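Thiol:disulfide interchange protein DsbA (Neisseria meningitidis MC58, PDB 3HZ8) probably catalyses disulfide bond formation in periplasmic proteins as a thioredoxin-fold oxidoreductase of the DsbA subfamily. Local coordinates at residues S47-A50 against K51-D55; H94-D97 against A98-Q102; L106-P109 against E110-K113; A140-M143 against Q144-E148. The protein carries 1 engineered substitution. All blocks are in the same frame, centred on the assembly; numbering follows the deposited sequence. Where two conformers were deposited one is given.

Interaction 1 (S47-A50 against K51-D55); sequences SKHA and KSFKD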
loop_
_atom_site.group_PDB
_atom_site.type_symbol
_atom_site.label_atom_id
_atom_site.label_comp_id
_atom_site.label_asym_id
_atom_site.label_seq_id
_atom_site.Cartn_x
_atom_site.Cartn_y
_atom_site.Cartn_z
ATOM N N SER A 47 -3.252 8.635 3.004
ATOM C CA SER A 47 -1.963 9.308 3.162
ATOM C C SER A 47 -2.051 10.473 4.159
ATOM O O SER A 47 -1.128 10.683 4.961
ATOM C CB SER A 47 -1.411 9.754 1.809
ATOM O OG SER A 47 -2.197 10.760 1.237
ATOM N N LYS A 48 -3.158 11.218 4.126
ATOM C CA LYS A 48 -3.360 12.270 5.125
ATOM C C LYS A 48 -3.452 11.676 6.517
ATOM O O LYS A 48 -2.825 12.170 7.453
ATOM C CB LYS A 48 -4.603 13.092 4.841
ATOM C CG LYS A 48 -4.872 14.099 5.948
ATOM C CD LYS A 48 -5.958 15.042 5.563
ATOM C CE LYS A 48 -6.081 16.132 6.612
ATOM N NZ LYS A 48 -7.010 17.159 6.113
ATOM N N HIS A 49 -4.237 10.608 6.658
ATOM C CA HIS A 49 -4.422 10.019 7.970
ATOM C C HIS A 49 -3.099 9.531 8.542
ATOM O O HIS A 49 -2.844 9.676 9.732
ATOM C CB HIS A 49 -5.443 8.881 7.916
ATOM C CG HIS A 49 -5.910 8.455 9.269
ATOM N ND1 HIS A 49 -6.573 9.312 10.124
ATOM C CD2 HIS A 49 -5.775 7.284 9.930
ATOM C CE1 HIS A 49 -6.848 8.673 11.247
ATOM N NE2 HIS A 49 -6.366 7.446 11.161
ATOM N N ALA A 50 -2.259 8.952 7.683
ATOM C CA ALA A 50 -0.952 8.447 8.105
ATOM C C ALA A 50 -0.066 9.524 8.731
ATOM O O ALA A 50 0.819 9.209 9.529
ATOM C CB ALA A 50 -0.236 7.768 6.947
ATOM N N LYS A 51 -0.309 10.789 8.383
ATOM C CA LYS A 51 0.428 11.891 9.016
ATOM C C LYS A 51 0.106 11.995 10.503
ATOM O O LYS A 51 0.916 12.523 11.268
ATOM C CB LYS A 51 0.146 13.227 8.330
ATOM C CG LYS A 51 0.335 13.212 6.836
ATOM C CD LYS A 51 1.733 12.805 6.439
ATOM C CE LYS A 51 1.884 12.741 4.938
ATOM N NZ LYS A 51 1.540 14.028 4.274
ATOM N N SER A 52 -1.067 11.491 10.900
ATOM C CA SER A 52 -1.514 11.482 12.307
ATOM C C SER A 52 -0.983 10.303 13.109
ATOM O O SER A 52 -1.170 10.253 14.320
ATOM C CB SER A 52 -3.054 11.453 12.395
ATOM O OG SER A 52 -3.565 10.108 12.322
ATOM N N PHE A 53 -0.376 9.326 12.432
ATOM C CA PHE A 53 0.093 8.110 13.095
ATOM C C PHE A 53 1.047 8.429 14.241
ATOM O O PHE A 53 1.916 9.295 14.120
ATOM C CB PHE A 53 0.835 7.197 12.112
ATOM C CG PHE A 53 -0.055 6.395 11.181
ATOM C CD1 PHE A 53 -1.436 6.566 11.140
ATOM C CD2 PHE A 53 0.525 5.483 10.303
ATOM C CE1 PHE A 53 -2.221 5.822 10.247
ATOM C CE2 PHE A 53 -0.251 4.738 9.425
ATOM C CZ PHE A 53 -1.623 4.911 9.396
ATOM N N LYS A 54 0.887 7.702 15.341
ATOM C CA LYS A 54 1.863 7.693 16.426
ATOM C C LYS A 54 3.189 7.129 15.923
ATOM O O LYS A 54 3.229 6.492 14.868
ATOM C CB LYS A 54 1.334 6.845 17.584
ATOM C CG LYS A 54 0.134 7.445 18.295
ATOM C CD LYS A 54 0.487 8.807 18.870
ATOM C CE LYS A 54 -0.727 9.484 19.467
ATOM N NZ LYS A 54 -0.584 10.956 19.379
ATOM N N ASP A 55 4.267 7.362 16.674
ATOM C CA ASP A 55 5.609 6.911 16.287
ATOM C C ASP A 55 5.754 5.387 16.201
ATOM O O ASP A 55 6.705 4.890 15.584
ATOM C CB ASP A 55 6.673 7.481 17.244
ATOM C CG ASP A 55 7.028 8.938 16.946
ATOM O OD1 ASP A 55 7.934 9.471 17.630
ATOM O OD2 ASP A 55 6.420 9.549 16.036
#
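Ser52 and Phe53 fold back on His49 and Ala50 in a type I beta turn that runs from Ala50 to Phe53, beyond the first turns of helix 37-50 of this thioredoxin fold; that helix starts right after Cys36 and carries Cys39, its disulfide partner. The hydrogen bonds centre on His49 O, which takes two from one residue: Ser52 OG at 2.7 Å, lying in the carbonyl plane, and Ser52 N at 2.8 Å, coming from above that plane. With chi1 at 86°, the Ser52 hydroxyl sits between its own backbone N and carbonyl carbon, and from there it turns back to His49 O. Phe53 N closes the turn on Ala50 O at 3.1 Å, while Lys51 N bonds to Lys48 O.

One ring contact is of the CH-pi kind: Ala50 CA stands 3.5 Å from the centroid of the Phe53 ring, almost on the ring normal. Ala50 CB touches the same ring at CE2. The His49 and Phe53 side chains cross at about a right angle, His49 CD2 being 3.9 Å from Phe53 CE1. His49 NE2 is hydrogen-bonded to Asp179 of helix 171-191, and Phe53 and Ala50 both pack on Leu59 of strand 57-63. Over one face of the imidazole lies Ser52 OG, offset toward the rim, 3.7 Å from His49 CE1.

Interaction 2 (H94-D97 against A98-Q102); sequences HIFD and AMVNQ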
loop_
_atom_site.group_PDB
_atom_site.type_symbol
_atom_site.label_atom_id
_atom_site.label_comp_id
_atom_site.label_asym_id
_atom_site.label_seq_id
_atom_site.Cartn_x
_atom_site.Cartn_y
_atom_site.Cartn_z
ATOM N N HIS A 94 0.977 11.467 -8.609
ATOM C CA HIS A 94 1.380 11.554 -10.023
ATOM C C HIS A 94 1.067 10.259 -10.789
ATOM O O HIS A 94 0.551 10.288 -11.897
ATOM C CB HIS A 94 2.873 11.912 -10.139
ATOM C CG HIS A 94 3.142 13.384 -10.201
ATOM N ND1 HIS A 94 4.077 13.940 -11.050
ATOM C CD2 HIS A 94 2.575 14.415 -9.536
ATOM C CE1 HIS A 94 4.079 15.253 -10.894
ATOM N NE2 HIS A 94 3.176 15.567 -9.980
ATOM N N ILE A 95 1.352 9.118 -10.178
ATOM C CA ILE A 95 1.166 7.832 -10.861
ATOM C C ILE A 95 -0.299 7.454 -11.026
ATOM O O ILE A 95 -0.713 6.994 -12.087
ATOM C CB ILE A 95 1.949 6.711 -10.155
ATOM C CG1 ILE A 95 3.449 7.007 -10.222
ATOM C CG2 ILE A 95 1.674 5.349 -10.802
ATOM C CD1 ILE A 95 4.270 6.315 -9.175
ATOM N N PHE A 96 -1.088 7.628 -9.966
ATOM C CA PHE A 96 -2.516 7.392 -10.089
ATOM C C PHE A 96 -3.134 8.276 -11.166
ATOM O O PHE A 96 -3.958 7.800 -11.927
ATOM C CB PHE A 96 -3.260 7.614 -8.768
ATOM C CG PHE A 96 -3.226 6.432 -7.837
ATOM C CD1 PHE A 96 -3.750 5.196 -8.213
ATOM C CD2 PHE A 96 -2.686 6.570 -6.579
ATOM C CE1 PHE A 96 -3.726 4.130 -7.322
ATOM C CE2 PHE A 96 -2.651 5.501 -5.692
ATOM C CZ PHE A 96 -3.168 4.286 -6.071
ATOM N N ASP A 97 -2.735 9.551 -11.219
ATOM C CA ASP A 97 -3.259 10.453 -12.256
ATOM C C ASP A 97 -2.894 9.935 -13.652
ATOM O O ASP A 97 -3.765 9.752 -14.500
ATOM C CB ASP A 97 -2.786 11.901 -12.080
ATOM C CG ASP A 97 -3.460 12.834 -13.069
ATOM O OD1 ASP A 97 -2.839 13.160 -14.101
ATOM O OD2 ASP A 97 -4.633 13.188 -12.848
ATOM N N ALA A 98 -1.611 9.656 -13.862
ATOM C CA ALA A 98 -1.133 9.121 -15.142
ATOM C C ALA A 98 -1.890 7.873 -15.609
ATOM O O ALA A 98 -2.277 7.777 -16.770
ATOM C CB ALA A 98 0.343 8.834 -15.059
ATOM N N MET A 99 -2.105 6.918 -14.698
ATOM C CA MET A 99 -2.782 5.664 -15.028
ATOM C C MET A 99 -4.296 5.814 -15.118
ATOM O O MET A 99 -4.905 5.443 -16.108
ATOM C CB MET A 99 -2.450 4.587 -13.988
ATOM C CG MET A 99 -1.030 4.052 -14.059
ATOM S SD MET A 99 -0.804 2.782 -15.326
ATOM C CE MET A 99 -1.769 1.438 -14.644
ATOM N N VAL A 100 -4.891 6.349 -14.056
ATOM C CA VAL A 100 -6.344 6.422 -13.946
ATOM C C VAL A 100 -6.930 7.536 -14.822
ATOM O O VAL A 100 -7.856 7.291 -15.596
ATOM C CB VAL A 100 -6.778 6.522 -12.459
ATOM C CG1 VAL A 100 -8.250 6.909 -12.317
ATOM C CG2 VAL A 100 -6.498 5.190 -11.753
ATOM N N ASN A 101 -6.365 8.739 -14.727
ATOM C CA ASN A 101 -6.866 9.886 -15.494
ATOM C C ASN A 101 -6.295 10.003 -16.915
ATOM O O ASN A 101 -7.058 10.120 -17.872
ATOM C CB ASN A 101 -6.698 11.184 -14.689
ATOM C CG ASN A 101 -7.453 11.146 -13.362
ATOM O OD1 ASN A 101 -8.549 10.599 -13.278
ATOM N ND2 ASN A 101 -6.861 11.726 -12.319
ATOM N N GLN A 102 -4.968 9.942 -17.053
ATOM C CA GLN A 102 -4.307 10.121 -18.360
ATOM C C GLN A 102 -4.314 8.870 -19.259
ATOM O O GLN A 102 -4.094 8.973 -20.467
ATOM C CB GLN A 102 -2.866 10.629 -18.183
ATOM C CG GLN A 102 -2.687 11.954 -17.408
ATOM C CD GLN A 102 -1.209 12.266 -17.139
ATOM O OE1 GLN A 102 -0.381 12.163 -18.040
ATOM N NE2 GLN A 102 -0.877 12.637 -15.901
#
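From His94 to Phe96 the backbone carbonyls take regular i to i+4 bonds from Ala98 N, Met99 N and Val100 N, but Asp97 O is met by Gln102 N at 2.8 Å, five residues on, with only a weak bond from Asn101 N. This is the C-terminal part of helix 88-101, in the helical domain that DsbA proteins insert into the thioredoxin fold, and it widens here to a pi-type turn.

Asp97 is the side chain that ties this turn together, for its two carboxylate oxygens hold two different amides. Its CG lies anti to the backbone N (chi1 -174°), which carries the carboxylate along the helix toward Asn101 and Gln102. Asn101 ND2 reaches Asp97 OD2 at 2.7 Å from above the carboxylate plane, and the two flat groups are turned 65° apart. The negative charge is thus shared between two neutral donors, which probably helps to stabilise it.

Away from the carboxylate, Val100 CG2 lies at the edge of the Phe96 ring, 4.5 Å from Phe96 CD1. The Phe96 ring also meets Tyr34 edge-to-face and touches Cys39 of the disulfide, which is probably the redox-active one. Back at the carboxylate, Gln102 NE2 donates to the anti lone pair of Asp97 OD1 at 2.7 Å, in a nearly straight bond of 168°.

Interaction 3 (L106-P109 against E110-K113); sequences LQNP and EVLK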
loop_
_atom_site.group_PDB
_atom_site.type_symbol
_atom_site.label_atom_id
_atom_site.label_comp_id
_atom_site.label_asym_id
_atom_site.label_seq_id
_atom_site.Cartn_x
_atom_site.Cartn_y
_atom_site.Cartn_z
ATOM N N LEU A 106 1.856 2.767 -18.151
ATOM C CA LEU A 106 3.028 2.624 -17.296
ATOM C C LEU A 106 3.417 1.163 -17.021
ATOM O O LEU A 106 4.497 0.903 -16.494
ATOM C CB LEU A 106 2.862 3.419 -15.992
ATOM C CG LEU A 106 2.684 4.941 -16.092
ATOM C CD1 LEU A 106 2.548 5.524 -14.688
ATOM C CD2 LEU A 106 3.840 5.600 -16.847
ATOM N N GLN A 107 2.547 0.214 -17.378
ATOM C CA GLN A 107 2.900 -1.209 -17.239
ATOM C C GLN A 107 3.891 -1.676 -18.312
ATOM O O GLN A 107 4.421 -2.800 -18.241
ATOM C CB GLN A 107 1.651 -2.105 -17.245
ATOM C CG GLN A 107 0.889 -2.132 -18.571
ATOM C CD GLN A 107 -0.159 -1.037 -18.704
ATOM O OE1 GLN A 107 -0.065 0.021 -18.088
ATOM N NE2 GLN A 107 -1.174 -1.298 -19.513
ATOM N N ASN A 108 4.125 -0.812 -19.304
ATOM C CA ASN A 108 5.097 -1.089 -20.370
ATOM C C ASN A 108 6.415 -0.409 -20.031
ATOM O O ASN A 108 6.470 0.816 -20.039
ATOM C CB ASN A 108 4.567 -0.571 -21.715
ATOM C CG ASN A 108 5.602 -0.653 -22.866
ATOM O OD1 ASN A 108 6.811 -0.829 -22.661
ATOM N ND2 ASN A 108 5.109 -0.500 -24.093
ATOM N N PRO A 109 7.475 -1.192 -19.736
ATOM C CA PRO A 109 8.745 -0.600 -19.300
ATOM C C PRO A 109 9.293 0.517 -20.199
ATOM O O PRO A 109 9.900 1.452 -19.681
ATOM C CB PRO A 109 9.696 -1.799 -19.279
ATOM C CG PRO A 109 8.808 -2.940 -18.976
ATOM C CD PRO A 109 7.556 -2.669 -19.752
ATOM N N GLU A 110 9.072 0.443 -21.512
ATOM C CA GLU A 110 9.560 1.505 -22.407
ATOM C C GLU A 110 8.855 2.831 -22.165
ATOM O O GLU A 110 9.474 3.901 -22.219
ATOM C CB GLU A 110 9.407 1.116 -23.871
ATOM C CG GLU A 110 10.374 0.048 -24.309
ATOM C CD GLU A 110 11.811 0.492 -24.150
ATOM O OE1 GLU A 110 12.503 -0.063 -23.270
ATOM O OE2 GLU A 110 12.241 1.418 -24.883
ATOM N N VAL A 111 7.550 2.747 -21.941
ATOM C CA VAL A 111 6.720 3.912 -21.605
ATOM C C VAL A 111 7.044 4.434 -20.199
ATOM O O VAL A 111 7.216 5.639 -19.990
ATOM C CB VAL A 111 5.214 3.578 -21.725
ATOM C CG1 VAL A 111 4.350 4.736 -21.241
ATOM C CG2 VAL A 111 4.869 3.243 -23.169
ATOM N N LEU A 112 7.158 3.515 -19.242
ATOM C CA LEU A 112 7.425 3.870 -17.852
ATOM C C LEU A 112 8.766 4.582 -17.674
ATOM O O LEU A 112 8.854 5.587 -16.971
ATOM C CB LEU A 112 7.369 2.622 -16.965
ATOM C CG LEU A 112 7.756 2.865 -15.504
ATOM C CD1 LEU A 112 6.806 3.872 -14.882
ATOM C CD2 LEU A 112 7.725 1.566 -14.735
ATOM N N LYS A 113 9.811 4.061 -18.307
ATOM C CA LYS A 113 11.146 4.633 -18.103
ATOM C C LYS A 113 11.254 6.065 -18.641
ATOM O O LYS A 113 11.842 6.935 -17.989
ATOM C CB LYS A 113 12.243 3.733 -18.687
ATOM C CG LYS A 113 12.373 2.400 -17.916
ATOM C CD LYS A 113 13.495 1.503 -18.459
ATOM C CE LYS A 113 13.128 0.941 -19.830
ATOM N NZ LYS A 113 13.828 -0.355 -20.140
#
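The amide of Asn108 and the carboxylate of Glu110 are the flat groups here, their planes 48° apart, and they do not stack: the amide oxygen Asn108 OD1 instead lies against the aliphatic root of Glu110, 3.5 Å from Glu110 CB. The amide nitrogen has an apolar neighbour, Val111 CG2, 3.9 Å from Asn108 ND2, and the Asn108 and Val111 side chains cross at about a right angle.

What holds the amide in place is the bond from Glu110 N to Asn108 OD1, 2.8 Å long and bent to 141° at the hydrogen, with the donor tilted from the carbonyl plane. A chi1 of 172° swings Asn108 CG away from its own N and brings OD1 to Glu110 N. This is an N-cap: Asn108 stands just ahead of helix 109-118, Pro109 begins it, and the side chain takes up a backbone N-H that has no helical carbonyl before it. The backbone of the same residue serves the helix too, with Leu112 N bonding to Asn108 O at 2.9 Å. Next along, Lys113 N bonds to Pro109 O, while the lysine chain folds over that oxygen, with Lys113 CG 3.2 Å from Pro109 O. Its ammonium, Lys113 NZ, forms a salt bridge with Glu110 OE1 at 3.4 Å, the hydrogen bond in it being weak.

On the buried side, Leu106 and Leu112 cross at about a right angle and meet through Leu106 CD2 and Leu112 CD1, 4.0 Å apart. Leu106 reaches on to Ile95 and Ala98 of helix 88-101, whereas Leu112 packs on Leu76 of helix 71-83 and on Tyr131 of helix 124-132.

Interaction 4 (A140-M143 against Q144-E148); sequences ADKM and QELTE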
loop_
_atom_site.group_PDB
_atom_site.type_symbol
_atom_site.label_atom_id
_atom_site.label_comp_id
_atom_site.label_asym_id
_atom_site.label_seq_id
_atom_site.Cartn_x
_atom_site.Cartn_y
_atom_site.Cartn_z
ATOM N N ALA A 140 9.279 -6.443 -5.947
ATOM C CA ALA A 140 8.129 -6.818 -6.797
ATOM C C ALA A 140 7.764 -8.308 -6.734
ATOM O O ALA A 140 6.577 -8.674 -6.721
ATOM C CB ALA A 140 8.380 -6.394 -8.256
ATOM N N ASP A 141 8.789 -9.168 -6.733
ATOM C CA ASP A 141 8.621 -10.606 -6.569
ATOM C C ASP A 141 7.907 -10.943 -5.266
ATOM O O ASP A 141 7.060 -11.843 -5.201
ATOM C CB ASP A 141 10.000 -11.265 -6.563
ATOM C CG ASP A 141 10.701 -11.161 -7.892
ATOM O OD1 ASP A 141 10.062 -10.731 -8.872
ATOM O OD2 ASP A 141 11.893 -11.519 -7.960
ATOM N N LYS A 142 8.286 -10.215 -4.218
ATOM C CA LYS A 142 7.669 -10.380 -2.896
ATOM C C LYS A 142 6.190 -9.952 -2.943
ATOM O O LYS A 142 5.340 -10.589 -2.329
ATOM C CB LYS A 142 8.450 -9.594 -1.833
ATOM C CG LYS A 142 7.877 -9.622 -0.410
ATOM C CD LYS A 142 7.932 -10.989 0.232
ATOM C CE LYS A 142 7.421 -10.952 1.677
ATOM N NZ LYS A 142 7.344 -12.331 2.227
ATOM N N MET A 143 5.883 -8.876 -3.668
ATOM C CA MET A 143 4.478 -8.461 -3.819
ATOM C C MET A 143 3.635 -9.550 -4.482
ATOM O O MET A 143 2.499 -9.809 -4.070
ATOM C CB MET A 143 4.392 -7.142 -4.591
ATOM C CG MET A 143 5.037 -5.980 -3.857
ATOM S SD MET A 143 4.940 -4.457 -4.807
ATOM C CE MET A 143 6.057 -3.378 -3.888
ATOM N N GLN A 144 4.180 -10.197 -5.510
ATOM C CA GLN A 144 3.456 -11.297 -6.121
ATOM C C GLN A 144 3.242 -12.455 -5.154
ATOM O O GLN A 144 2.145 -13.008 -5.087
ATOM C CB GLN A 144 4.150 -11.803 -7.390
ATOM C CG GLN A 144 3.329 -12.846 -8.111
ATOM C CD GLN A 144 3.920 -13.259 -9.440
ATOM O OE1 GLN A 144 4.820 -12.608 -9.968
ATOM N NE2 GLN A 144 3.408 -14.349 -9.986
ATOM N N GLU A 145 4.305 -12.810 -4.422
ATOM C CA GLU A 145 4.223 -13.852 -3.407
ATOM C C GLU A 145 3.147 -13.554 -2.360
ATOM O O GLU A 145 2.389 -14.433 -2.013
ATOM C CB GLU A 145 5.591 -14.066 -2.750
ATOM C CG GLU A 145 5.628 -15.195 -1.714
ATOM C CD GLU A 145 5.552 -14.689 -0.276
ATOM O OE1 GLU A 145 6.509 -14.009 0.164
ATOM O OE2 GLU A 145 4.538 -14.975 0.418
ATOM N N LEU A 146 3.088 -12.321 -1.864
ATOM C CA LEU A 146 2.051 -11.952 -0.894
ATOM C C LEU A 146 0.655 -12.082 -1.488
ATOM O O LEU A 146 -0.259 -12.591 -0.844
ATOM C CB LEU A 146 2.254 -10.529 -0.380
ATOM C CG LEU A 146 3.513 -10.277 0.450
ATOM C CD1 LEU A 146 3.715 -8.787 0.652
ATOM C CD2 LEU A 146 3.429 -10.997 1.802
ATOM N N THR A 147 0.493 -11.598 -2.715
ATOM C CA THR A 147 -0.797 -11.649 -3.402
ATOM C C THR A 147 -1.335 -13.081 -3.443
ATOM O O THR A 147 -2.500 -13.328 -3.120
ATOM C CB THR A 147 -0.684 -11.066 -4.844
ATOM O OG1 THR A 147 -0.210 -9.716 -4.789
ATOM C CG2 THR A 147 -2.048 -11.095 -5.562
ATOM N N GLU A 148 -0.452 -14.015 -3.809
ATOM C CA GLU A 148 -0.824 -15.417 -3.981
ATOM C C GLU A 148 -0.984 -16.144 -2.647
ATOM O O GLU A 148 -1.985 -16.831 -2.437
ATOM C CB GLU A 148 0.204 -16.120 -4.879
ATOM C CG GLU A 148 0.142 -15.625 -6.353
ATOM C CD GLU A 148 1.378 -15.980 -7.179
ATOM O OE1 GLU A 148 2.205 -16.797 -6.719
ATOM O OE2 GLU A 148 1.528 -15.424 -8.298
#
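Lys142 and Glu145 both set CG anti to the backbone N (chi1 177° for the lysine), and each chain then bends at chi2; the two lie side by side, pointing the same way, and their charged ends meet. Lys142 NZ approaches Glu145 OE1 at 2.8 Å on the syn lone pair, forming a hydrogen-bonded salt bridge between residues three apart on helix 134-149. The methylene chain takes part as well, with Lys142 CD 3.3 Å from Glu145 OE1. Leu146, one residue further on, crosses the lysine obliquely, and its CD2 touches Lys142 CE at 4.0 Å.

Thr147 uses the helix backbone in another way. Its OG1 lies beside its own N (chi1 -58°) and turns back to Met143 O, giving a bond of 2.8 Å, while Thr147 N reaches that oxygen at 3.0 Å. The two donors reach Met143 O from opposite faces of its plane, and the carbonyl is gripped twice. Gln144 and Glu148, one turn apart, add a side-chain bond from Gln144 NE2 to Glu148 OE2, 2.7 Å long and lying in the amide plane of the glutamine.

Otherwise the regular i to i+4 bonds run on without a break, for example Leu146 N to Lys142 O. Leu146 and Met143 turn to the sheet, packing on Glu62 of strand 57-63. Ala140 and Met143 also lean on Ala74 of helix 71-83, and Thr147 OG1, besides donating to Met143 O, accepts from Val65 N just beyond the strand.

The four contacts follow one another along the chain without nesting or crossing, and each is closed within a few residues. Interaction 1 closes the turn that leads from helix 37-50 toward strand 57-63. Interaction 2 finishes helix 88-101, and interaction 3 starts helix 109-118 after a short loop; these two touch directly, Ile95 CG2 lying 4.0 Å from Leu106 CD1. Interaction 4 lies within helix 134-149, which packs on strand 57-63 and on helix 71-83. That second helix also receives side chains from interactions 2 and 3, and so joins three of the sites. Interaction 1 touches none of the others; its nearest atoms are about 9 Å from interaction 2.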